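Local structure of hydrogenase maturation factor (Thermoanaerobacter tengcongensis, 3VTH) at residues E378-I381 with G386-P389; I423-G428 with I440-R445; H483-I488 with A742-K747; S490-H495 with C525-F530; G512-V517 with F530-H535. The protein probably transfers the carbamoyl group of carbamoyl phosphate, at the expense of ATP, to the C-terminal cysteine of HypE during [NiFe]-hydrogenase maturation. All blocks are in the same frame, centred on the assembly; numbering follows the deposited sequence.

Overall arrangement
Contacts 1 to 4 are buried, contact 5 partly open to solvent; the centre of contact 1 lies about 4 Å, and that of contact 5 about 28 Å, from the centre of the chain. Contacts 1 and 2 adjoin through packing of Ala-388 on His-425, which brings the connection up to the Kae1-like domain. Contacts 3 and 4 both use helix 483-494 and have centres about 6 Å apart. Contacts 4 and 5 share Phe-530, where strand 530-542 begins. The chemistry differs: a methyl on a ring in 1 and 3, with a weak acid-phenol bond in 1 and the iron site in 3, a glutamine beside a histidine in 2, apolar contact in 4, a weak salt bridge in 5.

Contact 1: residues E378-I381 with G386-P389; sequences ERII and GYAP
Two hydroxyls converge on Glu-378 OE2: that of Tyr-387, across the contact, and that of Thr-371 on strand 370-374. The OE2 atom of Glu-378 is 2.6 Å from OH of Tyr-387, a short distance, though the hydrogen bond is weak and its proton may go to another acceptor. The two side chains meet head-on, and their flat ends are strongly twisted, the carboxylate plane lying 71° from the ring plane. OE2 approaches the phenol obliquely, while the other oxygen, OE1, lies at the ring edge in its plane. An extended chain carries the acid this far: CG of Glu-378 is anti to the backbone N (chi1 171°) and the next bond continues straight on.

The second support of the tyrosine is apolar. Ile-380 CD1 stands 3.7 Å from the centroid of the Tyr-387 ring and 16° off its normal, a CH-pi contact over one face. It leans toward the rim, its nearest ring atom being CD1 of Tyr-387 at 3.6 Å. The isoleucine runs antiparallel alongside the tyrosine, so the methyl covers the ring without butting against it. The ring also makes a cation-pi contact with Arg-280, and Thr-371 packs on it. Glu-378 and Ile-380, two residues apart, thus meet the phenol oxygen and one face of the ring.

Both segments lie in the irregular connection from strand 377-378, at the edge of the ten-stranded sheet, to strand 392-393 at the edge of the six-stranded one. This buried link between two sheets is consistent with a crossing from the YrdC-like to the Kae1-like part of HypF.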
# COMPACT_ATOMS: atom_id res chain seq x y z
N GLU A 378 11.13 5.97 0.78
CA GLU A 378 9.95 5.45 0.09
C GLU A 378 8.69 5.99 0.78
O GLU A 378 8.63 6.08 2.02
CB GLU A 378 9.95 3.92 0.11
CG GLU A 378 8.64 3.32 -0.40
CD GLU A 378 8.70 1.82 -0.66
OE1 GLU A 378 9.50 1.11 -0.01
OE2 GLU A 378 7.91 1.35 -1.50
N ARG A 379 7.72 6.41 -0.02
CA ARG A 379 6.44 6.89 0.49
C ARG A 379 5.38 6.06 -0.20
O ARG A 379 5.01 6.31 -1.35
CB ARG A 379 6.23 8.38 0.22
CG ARG A 379 7.42 9.26 0.60
CD ARG A 379 7.64 9.30 2.09
NE ARG A 379 8.87 9.99 2.46
CZ ARG A 379 9.31 10.14 3.72
NH1 ARG A 379 8.63 9.62 4.74
NH2 ARG A 379 10.43 10.80 3.96
N ILE A 380 4.91 5.02 0.49
CA ILE A 380 3.94 4.14 -0.15
C ILE A 380 2.54 4.78 -0.14
O ILE A 380 2.18 5.51 0.78
CB ILE A 380 3.95 2.75 0.53
CG1 ILE A 380 3.27 1.71 -0.37
CG2 ILE A 380 3.28 2.85 1.91
CD1 ILE A 380 3.74 0.25 -0.07
N ILE A 381 1.77 4.52 -1.20
CA ILE A 381 0.43 5.10 -1.37
C ILE A 381 -0.61 4.00 -1.17
O ILE A 381 -1.63 4.23 -0.53
CB ILE A 381 0.26 5.76 -2.79
CG1 ILE A 381 1.11 7.02 -2.92
CG2 ILE A 381 -1.22 6.10 -3.09
CD1 ILE A 381 2.44 6.83 -3.62
N GLY A 386 3.22 -7.70 -2.92
CA GLY A 386 4.67 -7.53 -2.76
C GLY A 386 5.09 -6.90 -1.44
O GLY A 386 6.25 -7.03 -1.05
N TYR A 387 4.14 -6.26 -0.74
CA TYR A 387 4.39 -5.68 0.59
C TYR A 387 3.55 -6.38 1.66
O TYR A 387 4.08 -6.99 2.58
CB TYR A 387 4.09 -4.17 0.60
CG TYR A 387 5.05 -3.34 -0.22
CD1 TYR A 387 6.01 -2.51 0.40
CD2 TYR A 387 5.03 -3.41 -1.63
CE1 TYR A 387 6.90 -1.76 -0.36
CE2 TYR A 387 5.92 -2.66 -2.39
CZ TYR A 387 6.85 -1.83 -1.76
OH TYR A 387 7.71 -1.07 -2.54
N ALA A 388 2.23 -6.27 1.55
CA ALA A 388 1.33 -7.05 2.38
C ALA A 388 1.45 -8.52 1.98
O ALA A 388 1.60 -8.84 0.80
CB ALA A 388 -0.11 -6.57 2.22
N PRO A 389 1.32 -9.43 2.96
CA PRO A 389 0.94 -9.18 4.34
C PRO A 389 2.13 -9.11 5.33
O PRO A 389 1.98 -9.48 6.50
CB PRO A 389 0.11 -10.41 4.66
CG PRO A 389 0.88 -11.53 3.93
CD PRO A 389 1.42 -10.88 2.67

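Contact 2: residues I423-G428 with I440-R445; sequences ISHHIG and IEQIER
An irregular run carrying His-425 and Ile-427 faces one side of a regular helix at Gln-442. Residues 423-428 leave strand 420-423 and form a classic beta bulge, in which Ile-427 and Gly-428 both face Asn-411. Residues 440-445 lie inside helix 433-449, as the backbone bond from Arg-445 N to Glu-441 O (3.0 Å) confirms.

Gln-442 carries the helix side of the contact alone. Its carbonyl oxygen OE1 comes 3.1 Å from CE1 of His-425, at the edge of the imidazole and near its plane. The two side chains cross at about a right angle, with the amide plane turned 64° from the ring. Both ring nitrogens of His-425 are engaged nearby: ND1 bonds the hydroxyl of Tyr-446 and NE2 that of Tyr-438. These tyrosines sit one helical turn to either side of Gln-442, so a single helix face fixes the rotation of the imidazole. Ile-427 fills the angle between the two side chains. Its CD1 lies 4.0 Å from CG of Gln-442 and also hangs over one face of the histidine ring, toward the rim. A bend at the second torsion of Gln-442 (chi2 -50°) directs OE1 to the imidazole, while the amide nitrogen NE2 of Gln-442 makes a weak bond to Glu-441 OE2 at 3.2 Å. An alanine in its place removes CG and the amide, and would probably leave the edge of His-425 without its oxygen neighbour and a gap beside Ile-427 CD1, with only CB to pack on.

Such buried packing of a helix on the loop that leaves a sheet strand belongs here to the Kae1-like domain, a member of the actin-like ATPase clan.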
# COMPACT_ATOMS: atom_id res chain seq x y z
N ILE A 423 -0.98 -5.46 9.34
CA ILE A 423 -1.88 -4.57 8.61
C ILE A 423 -2.27 -5.27 7.28
O ILE A 423 -1.43 -5.84 6.57
CB ILE A 423 -1.25 -3.16 8.39
CG1 ILE A 423 -2.28 -2.20 7.76
CG2 ILE A 423 0.03 -3.25 7.55
CD1 ILE A 423 -1.85 -0.70 7.73
N SER A 424 -3.56 -5.26 6.97
CA SER A 424 -4.04 -5.98 5.80
C SER A 424 -3.60 -5.27 4.55
O SER A 424 -3.29 -4.06 4.57
CB SER A 424 -5.57 -6.06 5.82
OG SER A 424 -6.18 -4.83 5.43
N HIS A 425 -3.58 -6.01 3.45
CA HIS A 425 -3.45 -5.38 2.15
C HIS A 425 -4.63 -4.43 1.93
O HIS A 425 -5.68 -4.56 2.55
CB HIS A 425 -3.39 -6.43 1.04
CG HIS A 425 -4.63 -7.27 0.90
ND1 HIS A 425 -4.90 -8.36 1.71
CD2 HIS A 425 -5.65 -7.21 0.01
CE1 HIS A 425 -6.04 -8.92 1.33
NE2 HIS A 425 -6.51 -8.24 0.30
N HIS A 426 -4.42 -3.47 1.03
CA HIS A 426 -5.48 -2.55 0.59
C HIS A 426 -6.79 -3.28 0.30
O HIS A 426 -6.81 -4.25 -0.48
CB HIS A 426 -4.99 -1.87 -0.70
CG HIS A 426 -6.01 -1.00 -1.36
ND1 HIS A 426 -6.72 -1.40 -2.47
CD2 HIS A 426 -6.43 0.25 -1.08
CE1 HIS A 426 -7.53 -0.43 -2.86
NE2 HIS A 426 -7.36 0.59 -2.04
N ILE A 427 -7.86 -2.84 0.95
CA ILE A 427 -9.17 -3.45 0.75
C ILE A 427 -9.99 -2.58 -0.23
O ILE A 427 -10.58 -3.11 -1.17
CB ILE A 427 -9.94 -3.61 2.10
CG1 ILE A 427 -9.14 -4.51 3.08
CG2 ILE A 427 -11.39 -4.10 1.88
CD1 ILE A 427 -8.93 -5.97 2.60
N GLY A 428 -10.00 -1.27 -0.01
CA GLY A 428 -10.68 -0.33 -0.92
C GLY A 428 -11.64 0.57 -0.14
O GLY A 428 -11.75 0.46 1.07
N ILE A 440 -15.15 -8.10 5.13
CA ILE A 440 -15.54 -9.06 6.18
C ILE A 440 -14.83 -10.39 6.04
O ILE A 440 -14.34 -10.93 7.03
CB ILE A 440 -17.08 -9.29 6.23
CG1 ILE A 440 -17.79 -8.06 6.77
CG2 ILE A 440 -17.43 -10.52 7.09
CD1 ILE A 440 -17.06 -7.41 7.91
N GLU A 441 -14.77 -10.89 4.81
CA GLU A 441 -14.12 -12.16 4.51
C GLU A 441 -12.60 -12.11 4.71
O GLU A 441 -11.99 -13.11 5.11
CB GLU A 441 -14.44 -12.63 3.08
CG GLU A 441 -13.41 -12.19 1.99
CD GLU A 441 -13.36 -13.12 0.76
OE1 GLU A 441 -14.03 -14.18 0.77
OE2 GLU A 441 -12.64 -12.78 -0.22
N GLN A 442 -11.99 -10.97 4.40
CA GLN A 442 -10.56 -10.82 4.62
C GLN A 442 -10.23 -10.79 6.11
O GLN A 442 -9.23 -11.36 6.53
CB GLN A 442 -10.01 -9.59 3.89
CG GLN A 442 -9.95 -9.80 2.37
CD GLN A 442 -9.25 -11.10 1.98
OE1 GLN A 442 -8.03 -11.23 2.10
NE2 GLN A 442 -10.03 -12.06 1.51
N ILE A 443 -11.08 -10.13 6.90
CA ILE A 443 -10.89 -10.16 8.35
C ILE A 443 -10.90 -11.62 8.85
O ILE A 443 -10.02 -12.02 9.60
CB ILE A 443 -11.92 -9.28 9.10
CG1 ILE A 443 -11.60 -7.80 8.88
CG2 ILE A 443 -11.92 -9.57 10.61
CD1 ILE A 443 -12.65 -6.87 9.45
N GLU A 444 -11.86 -12.42 8.39
CA GLU A 444 -11.95 -13.83 8.83
C GLU A 444 -10.72 -14.61 8.39
O GLU A 444 -10.17 -15.40 9.15
CB GLU A 444 -13.23 -14.51 8.32
CG GLU A 444 -14.52 -13.92 8.92
CD GLU A 444 -14.55 -13.96 10.44
OE1 GLU A 444 -14.65 -12.89 11.07
OE2 GLU A 444 -14.47 -15.07 11.02
N ARG A 445 -10.25 -14.34 7.18
CA ARG A 445 -9.09 -15.05 6.66
C ARG A 445 -7.74 -14.71 7.30
O ARG A 445 -6.87 -15.58 7.46
CB ARG A 445 -9.04 -14.92 5.14
CG ARG A 445 -9.87 -16.02 4.51
CD ARG A 445 -10.61 -15.54 3.34
NE ARG A 445 -9.71 -15.07 2.30
CZ ARG A 445 -9.89 -15.30 1.00
NH1 ARG A 445 -9.03 -14.82 0.13
NH2 ARG A 445 -10.94 -16.01 0.58

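Contact 3: residues H483-I488 with A742-K747; sequences HHHAHI and AVIANK. With FE (Fe (III) ion), chain I; AP2 (phosphomethylphosphonic acid adenosyl ester), chain H.
The first turn of helix 483-494 supplies the HxxxH pair of the iron site of the Kae1-like domain, and on another side of the same turn His-485 and Ala-486 pack against Ile-744 of helix 737-749. Ile-744 CD1 stands 3.6 Å from the centroid of the His-485 ring and only 5° off its normal, a centred CH-pi contact. The same methyl is 3.8 Å from CA of Ala-486, so it fills the notch between imidazole and backbone. With chi1 at -173° the imidazole of His-485 swings away from its own backbone N, bringing its face to Ile-744 while its NE2 bonds Asp-526 O. Were His-485 replaced by alanine, Ile-744 CD1 would probably face a gap and the carbonyl of Asp-526 would lose this donor.

His-483 NE2 and His-487 NE2 each bind the ferric ion at 2.2 Å. Asp-507 and Asp-734 also bind it, and the nucleotide analogue adds its phosphonate oxygen O2B at 2.0 Å and O2A at 2.2 Å. In the second shell, Asp-460 holds ND1 of His-483. The oxygen-rich set suits a hard ferric ion, which would probably offset part of the negative charge on both phosphonate groups, whereas the helix pairing behind it rests on dispersion and CH-pi contact.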
# COMPACT_ATOMS: atom_id res chain seq x y z
N HIS A 483 -9.68 10.31 14.30
CA HIS A 483 -9.08 10.05 12.98
C HIS A 483 -7.67 10.61 12.81
O HIS A 483 -6.76 9.93 12.34
CB HIS A 483 -9.99 10.65 11.90
CG HIS A 483 -9.60 10.29 10.50
ND1 HIS A 483 -10.01 9.12 9.89
CD2 HIS A 483 -8.86 10.96 9.58
CE1 HIS A 483 -9.53 9.08 8.66
NE2 HIS A 483 -8.84 10.18 8.44
N HIS A 484 -7.49 11.88 13.18
CA HIS A 484 -6.22 12.54 13.00
C HIS A 484 -5.17 12.08 13.98
O HIS A 484 -4.00 11.96 13.63
CB HIS A 484 -6.41 14.06 12.91
CG HIS A 484 -7.33 14.42 11.79
ND1 HIS A 484 -8.70 14.50 11.95
CD2 HIS A 484 -7.10 14.58 10.46
CE1 HIS A 484 -9.27 14.75 10.78
NE2 HIS A 484 -8.32 14.80 9.87
N HIS A 485 -5.60 11.78 15.21
CA HIS A 485 -4.73 11.14 16.17
C HIS A 485 -4.19 9.83 15.56
O HIS A 485 -2.99 9.57 15.62
CB HIS A 485 -5.48 10.90 17.49
CG HIS A 485 -4.63 10.40 18.62
ND1 HIS A 485 -5.16 9.77 19.72
CD2 HIS A 485 -3.28 10.43 18.81
CE1 HIS A 485 -4.18 9.43 20.54
NE2 HIS A 485 -3.04 9.80 20.01
N ALA A 486 -5.07 9.03 14.95
CA ALA A 486 -4.66 7.77 14.32
C ALA A 486 -3.65 7.96 13.19
O ALA A 486 -2.70 7.18 13.09
CB ALA A 486 -5.88 7.00 13.82
N HIS A 487 -3.84 8.97 12.33
CA HIS A 487 -2.84 9.29 11.28
C HIS A 487 -1.47 9.53 11.91
O HIS A 487 -0.45 8.97 11.47
CB HIS A 487 -3.24 10.55 10.47
CG HIS A 487 -4.14 10.30 9.30
ND1 HIS A 487 -3.86 9.39 8.30
CD2 HIS A 487 -5.30 10.91 8.94
CE1 HIS A 487 -4.82 9.43 7.39
NE2 HIS A 487 -5.70 10.34 7.75
N ILE A 488 -1.42 10.36 12.95
CA ILE A 488 -0.14 10.67 13.60
C ILE A 488 0.49 9.40 14.22
O ILE A 488 1.70 9.16 14.08
CB ILE A 488 -0.27 11.81 14.68
CG1 ILE A 488 -0.82 13.09 14.06
CG2 ILE A 488 1.08 12.09 15.40
CD1 ILE A 488 -0.09 13.59 12.79
N ALA A 742 -4.44 0.78 16.01
CA ALA A 742 -3.91 -0.40 16.70
C ALA A 742 -2.93 -0.03 17.80
O ALA A 742 -3.06 -0.52 18.92
CB ALA A 742 -3.25 -1.38 15.71
N VAL A 743 -1.97 0.85 17.52
CA VAL A 743 -0.97 1.17 18.55
C VAL A 743 -1.52 2.11 19.62
O VAL A 743 -1.07 2.08 20.75
CB VAL A 743 0.38 1.69 17.98
CG1 VAL A 743 1.03 0.60 17.14
CG2 VAL A 743 0.19 3.01 17.18
N ILE A 744 -2.50 2.93 19.26
CA ILE A 744 -3.15 3.76 20.27
C ILE A 744 -3.92 2.89 21.26
O ILE A 744 -3.82 3.06 22.48
CB ILE A 744 -4.08 4.81 19.64
CG1 ILE A 744 -3.25 5.92 18.99
CG2 ILE A 744 -5.02 5.42 20.72
CD1 ILE A 744 -4.03 6.76 17.98
N ALA A 745 -4.70 1.96 20.73
CA ALA A 745 -5.51 1.13 21.61
C ALA A 745 -4.61 0.25 22.48
O ALA A 745 -4.88 0.05 23.67
CB ALA A 745 -6.51 0.29 20.79
N ASN A 746 -3.51 -0.23 21.89
CA ASN A 746 -2.53 -1.02 22.62
C ASN A 746 -1.92 -0.25 23.78
O ASN A 746 -1.78 -0.79 24.87
CB ASN A 746 -1.43 -1.56 21.69
CG ASN A 746 -0.44 -2.44 22.43
OD1 ASN A 746 -0.77 -3.55 22.85
ND2 ASN A 746 0.77 -1.93 22.62
N LYS A 747 -1.61 1.03 23.55
CA LYS A 747 -1.03 1.86 24.59
C LYS A 747 -2.02 2.06 25.74
O LYS A 747 -1.65 1.95 26.90
CB LYS A 747 -0.55 3.20 24.04
CG LYS A 747 0.10 4.11 25.10
CD LYS A 747 1.53 3.64 25.44
CE LYS A 747 2.19 4.63 26.41
NZ LYS A 747 3.66 4.39 26.48
FE FE I . -7.58 10.89 6.78
PB AP2 H . -9.92 11.55 4.62
O1B AP2 H . -9.75 12.92 4.01
O2B AP2 H . -9.30 11.33 5.96
O3B AP2 H . -11.34 11.05 4.48
C3A AP2 H . -8.99 10.50 3.47
PA AP2 H . -7.19 10.77 3.47
O1A AP2 H . -6.73 9.59 2.62
O2A AP2 H . -6.55 11.02 4.81
O5' AP2 H . -6.99 12.15 2.65
C5' AP2 H . -7.27 12.14 1.25
C4' AP2 H . -7.37 13.59 0.85
O4' AP2 H . -6.06 14.17 0.82
C3' AP2 H . -7.90 13.78 -0.56
O3' AP2 H . -9.33 13.65 -0.58
C2' AP2 H . -7.40 15.17 -0.86
O2' AP2 H . -8.33 16.08 -0.26
C1' AP2 H . -6.04 15.22 -0.15
N9 AP2 H . -4.99 15.02 -1.19
C8 AP2 H . -4.78 13.92 -1.96
N7 AP2 H . -3.77 14.12 -2.85
C5 AP2 H . -3.31 15.37 -2.66
C6 AP2 H . -2.26 16.22 -3.26
N6 AP2 H . -1.46 15.76 -4.26
N1 AP2 H . -2.12 17.49 -2.78
C2 AP2 H . -2.88 17.97 -1.77
N3 AP2 H . -3.87 17.25 -1.19
C4 AP2 H . -4.12 15.97 -1.58

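Contact 4: residues S490-H495 with C525-F530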
# COMPACT_ATOMS: atom_id res chain seq x y z
N SER A 490 0.03 6.28 13.32
CA SER A 490 0.48 5.35 12.27
C SER A 490 1.94 5.61 11.91
O SER A 490 2.73 4.66 11.75
CB SER A 490 -0.42 5.37 11.02
OG SER A 490 -0.24 6.53 10.20
N CYS A 491 2.31 6.88 11.80
CA CYS A 491 3.70 7.26 11.57
C CYS A 491 4.57 6.98 12.80
O CYS A 491 5.66 6.41 12.66
CB CYS A 491 3.78 8.72 11.15
SG CYS A 491 5.46 9.29 10.89
N MET A 492 4.10 7.33 13.99
CA MET A 492 4.84 7.01 15.23
C MET A 492 5.16 5.51 15.33
O MET A 492 6.29 5.14 15.68
CB MET A 492 4.06 7.45 16.47
CG MET A 492 3.88 8.97 16.60
SD MET A 492 2.80 9.44 17.97
CE MET A 492 3.88 8.98 19.34
N ALA A 493 4.17 4.67 15.05
CA ALA A 493 4.33 3.21 15.03
C ALA A 493 5.50 2.73 14.14
O ALA A 493 6.27 1.86 14.55
CB ALA A 493 3.02 2.54 14.58
N GLU A 494 5.62 3.27 12.92
CA GLU A 494 6.69 2.91 11.97
C GLU A 494 8.04 3.30 12.50
O GLU A 494 9.05 2.64 12.20
CB GLU A 494 6.59 3.69 10.65
CG GLU A 494 5.39 3.53 9.85
CD GLU A 494 5.62 4.02 8.43
OE1 GLU A 494 6.76 3.89 7.91
OE2 GLU A 494 4.66 4.55 7.84
N HIS A 495 8.07 4.40 13.23
CA HIS A 495 9.34 4.92 13.71
C HIS A 495 9.60 4.62 15.18
O HIS A 495 10.52 5.18 15.76
CB HIS A 495 9.44 6.42 13.42
CG HIS A 495 9.38 6.74 11.96
ND1 HIS A 495 10.48 6.62 11.13
CD2 HIS A 495 8.35 7.13 11.17
CE1 HIS A 495 10.13 6.94 9.90
NE2 HIS A 495 8.85 7.27 9.89
N CYS A 525 0.44 15.10 20.63
CA CYS A 525 -0.05 13.78 21.04
C CYS A 525 1.02 12.75 21.32
O CYS A 525 2.16 12.85 20.85
CB CYS A 525 -1.03 13.23 20.02
SG CYS A 525 -0.44 13.17 18.34
N ASP A 526 0.64 11.77 22.12
CA ASP A 526 1.44 10.57 22.27
C ASP A 526 0.57 9.42 21.79
O ASP A 526 -0.39 9.66 21.06
CB ASP A 526 1.93 10.39 23.72
CG ASP A 526 0.80 10.43 24.75
OD1 ASP A 526 -0.38 10.19 24.41
OD2 ASP A 526 1.10 10.70 25.94
N LEU A 527 0.86 8.19 22.21
CA LEU A 527 0.06 7.06 21.75
C LEU A 527 -1.21 6.87 22.58
O LEU A 527 -2.01 5.99 22.32
CB LEU A 527 0.90 5.77 21.75
CG LEU A 527 2.09 5.64 20.78
CD1 LEU A 527 2.81 4.31 20.98
CD2 LEU A 527 1.64 5.77 19.32
N LYS A 528 -1.39 7.68 23.62
CA LYS A 528 -2.56 7.48 24.47
C LYS A 528 -3.52 8.66 24.59
O LYS A 528 -4.55 8.55 25.27
CB LYS A 528 -2.13 6.99 25.86
CG LYS A 528 -1.13 7.89 26.58
CD LYS A 528 -0.63 7.19 27.87
CE LYS A 528 0.46 8.00 28.56
NZ LYS A 528 0.91 7.34 29.83
N SER A 529 -3.18 9.79 23.97
CA SER A 529 -3.97 11.02 24.08
C SER A 529 -3.51 12.03 23.04
O SER A 529 -2.41 11.91 22.49
CB SER A 529 -3.79 11.65 25.46
OG SER A 529 -2.44 12.03 25.65
N PHE A 530 -4.34 13.04 22.81
CA PHE A 530 -3.98 14.16 21.95
C PHE A 530 -4.56 15.45 22.52
O PHE A 530 -5.57 15.43 23.24
CB PHE A 530 -4.45 13.93 20.51
CG PHE A 530 -5.93 14.12 20.31
CD1 PHE A 530 -6.46 15.38 19.97
CD2 PHE A 530 -6.80 13.06 20.46
CE1 PHE A 530 -7.84 15.56 19.81
CE2 PHE A 530 -8.17 13.23 20.28
CZ PHE A 530 -8.69 14.48 19.95
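The carboxylate of Asp-526 is the flat group beside this contact: the methyl of Met-492 lies against the residue's CA, but its CB points away from the helix, and the acid is turned back into its own turn. Its OD1 accepts from Lys-528 N at 2.8 Å, with an N-H...O angle of 151° and the donor standing above the carboxylate plane, 50° out of it. A side-chain carboxylate oxygen accepting from the backbone N two residues on is an Asx turn. Ser-529 N adds a weak bond to OD1, and the backbone bond from Asp-526 N to Ser-529 O (3.1 Å) closes the loop.

Across the contact the chemistry is apolar. Met-492 bends at its last torsion (chi3 70°), which turns the terminal methyl in against the loop. Its CE lies 3.9 Å from CD2 of Leu-527 and 4.1 Å from CA of Asp-526. The sulfur keeps the same company, SD being 4.1 Å from CD2 of Leu-527. The two side chains overlap side by side, pointing contrary ways, so the leucine methyl lies alongside the end of the methionine.

The loop joins strands 517-525 and 530-542, an antiparallel hairpin, and the methionine projects to it from the last turn of helix 483-494. Met-492 also packs on Val-698 of strand 696-700, while helix 737-749 borders the site, its Val-743 against Ala-493 and its Lys-747 against Leu-527.

Contact 5: residues G512-V517 with F530-H535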
# COMPACT_ATOMS: atom_id res chain seq x y z
N GLY A 512 -14.29 15.11 13.68
CA GLY A 512 -13.73 15.81 14.85
C GLY A 512 -14.55 15.56 16.11
O GLY A 512 -15.67 15.07 16.02
N THR A 513 -14.00 15.90 17.27
CA THR A 513 -14.70 15.65 18.54
C THR A 513 -15.69 16.76 18.89
O THR A 513 -16.43 16.66 19.88
CB THR A 513 -13.70 15.51 19.71
OG1 THR A 513 -12.87 16.67 19.76
CG2 THR A 513 -12.82 14.27 19.50
N ASP A 514 -15.70 17.83 18.09
CA ASP A 514 -16.61 18.93 18.33
C ASP A 514 -17.78 18.94 17.34
O ASP A 514 -18.46 19.97 17.17
CB ASP A 514 -15.85 20.27 18.32
CG ASP A 514 -15.20 20.57 16.96
OD1 ASP A 514 -15.17 19.68 16.06
OD2 ASP A 514 -14.67 21.68 16.81
N GLY A 515 -18.01 17.81 16.68
CA GLY A 515 -19.10 17.68 15.70
C GLY A 515 -18.78 18.31 14.36
O GLY A 515 -19.65 18.41 13.48
N ASN A 516 -17.55 18.77 14.19
CA ASN A 516 -17.16 19.36 12.92
C ASN A 516 -16.20 18.45 12.19
O ASN A 516 -15.69 17.49 12.77
CB ASN A 516 -16.56 20.76 13.11
CG ASN A 516 -17.57 21.75 13.68
OD1 ASN A 516 -18.76 21.73 13.33
ND2 ASN A 516 -17.12 22.62 14.58
N VAL A 517 -15.98 18.74 10.91
CA VAL A 517 -15.02 18.01 10.11
C VAL A 517 -13.63 18.59 10.33
O VAL A 517 -13.45 19.82 10.29
CB VAL A 517 -15.39 18.10 8.62
CG1 VAL A 517 -14.28 17.52 7.73
CG2 VAL A 517 -16.75 17.40 8.36
N PHE A 530 -4.34 13.04 22.81
CA PHE A 530 -3.98 14.16 21.95
C PHE A 530 -4.56 15.45 22.52
O PHE A 530 -5.57 15.43 23.24
CB PHE A 530 -4.45 13.93 20.51
CG PHE A 530 -5.93 14.12 20.31
CD1 PHE A 530 -6.46 15.38 19.97
CD2 PHE A 530 -6.80 13.06 20.46
CE1 PHE A 530 -7.84 15.56 19.81
CE2 PHE A 530 -8.17 13.23 20.28
CZ PHE A 530 -8.69 14.48 19.95
N GLU A 531 -3.89 16.56 22.23
CA GLU A 531 -4.43 17.89 22.50
C GLU A 531 -4.44 18.64 21.16
O GLU A 531 -3.44 18.65 20.46
CB GLU A 531 -3.60 18.64 23.55
CG GLU A 531 -4.12 20.09 23.78
CD GLU A 531 -3.35 20.90 24.83
OE1 GLU A 531 -2.33 20.42 25.38
OE2 GLU A 531 -3.78 22.05 25.10
N ARG A 532 -5.57 19.23 20.82
CA ARG A 532 -5.69 19.99 19.59
C ARG A 532 -5.15 21.39 19.83
O ARG A 532 -5.66 22.11 20.69
CB ARG A 532 -7.15 20.08 19.18
CG ARG A 532 -7.36 20.59 17.76
CD ARG A 532 -8.82 21.01 17.60
NE ARG A 532 -9.19 21.12 16.20
CZ ARG A 532 -10.37 21.57 15.79
NH1 ARG A 532 -11.28 21.95 16.69
NH2 ARG A 532 -10.62 21.63 14.49
N ILE A 533 -4.13 21.79 19.08
CA ILE A 533 -3.43 23.05 19.35
C ILE A 533 -3.81 24.12 18.33
O ILE A 533 -3.92 25.30 18.68
CB ILE A 533 -1.90 22.86 19.35
CG1 ILE A 533 -1.49 21.73 20.31
CG2 ILE A 533 -1.17 24.18 19.68
CD1 ILE A 533 -1.81 22.04 21.78
N ALA A 534 -4.00 23.70 17.08
CA ALA A 534 -4.24 24.66 15.99
C ALA A 534 -5.08 24.02 14.90
O ALA A 534 -5.07 22.81 14.73
CB ALA A 534 -2.91 25.20 15.41
N HIS A 535 -5.84 24.85 14.18
CA HIS A 535 -6.65 24.38 13.06
C HIS A 535 -7.00 25.55 12.15
O HIS A 535 -6.67 26.68 12.46
CB HIS A 535 -7.92 23.68 13.58
CG HIS A 535 -8.85 24.56 14.35
ND1 HIS A 535 -9.90 25.24 13.76
CD2 HIS A 535 -8.93 24.83 15.68
CE1 HIS A 535 -10.57 25.91 14.69
NE2 HIS A 535 -10.01 25.68 15.86
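Asp-514 and Thr-513 reach from a type I beta turn, Gly-512 to Gly-515, toward Arg-532 and Phe-530 of strand 530-542; the turn lies in the hairpin between strands 509-511 and 517-525. The tightly packed side is the surroundings of the buried Arg-532 guanidinium. CD2 of His-535, from its own strand, lies over its centre, 3.6 Å above the plane; from strand 517-525, Glu-521 forms a salt bridge with NE and Trp-518 supplies a cation-pi contact. An extended chain from CG to NE carries the charge outward from the strand.

Against this, the bond to the turn is slack: Asp-514 OD2 is 3.4 Å from NH1 of Arg-532, a salt bridge whose hydrogen bond is weak (136° at the hydrogen). The carboxylate stands almost perpendicular to the guanidinium, so the two do not pair side by side. Tyr-538 OH ties the groups together, bonding both Asp-514 OD2 and Arg-532 NH2. On the solvent side, the exposed Thr-513 offers one methyl, CG2, which meets CZ at the edge of the Phe-530 ring, near its plane, at 4.2 Å.

Asp-514 also braces its own loop as an Asx turn: OD1 accepts from Asn-516 N at 3.2 Å, the donor lying above the carboxylate plane.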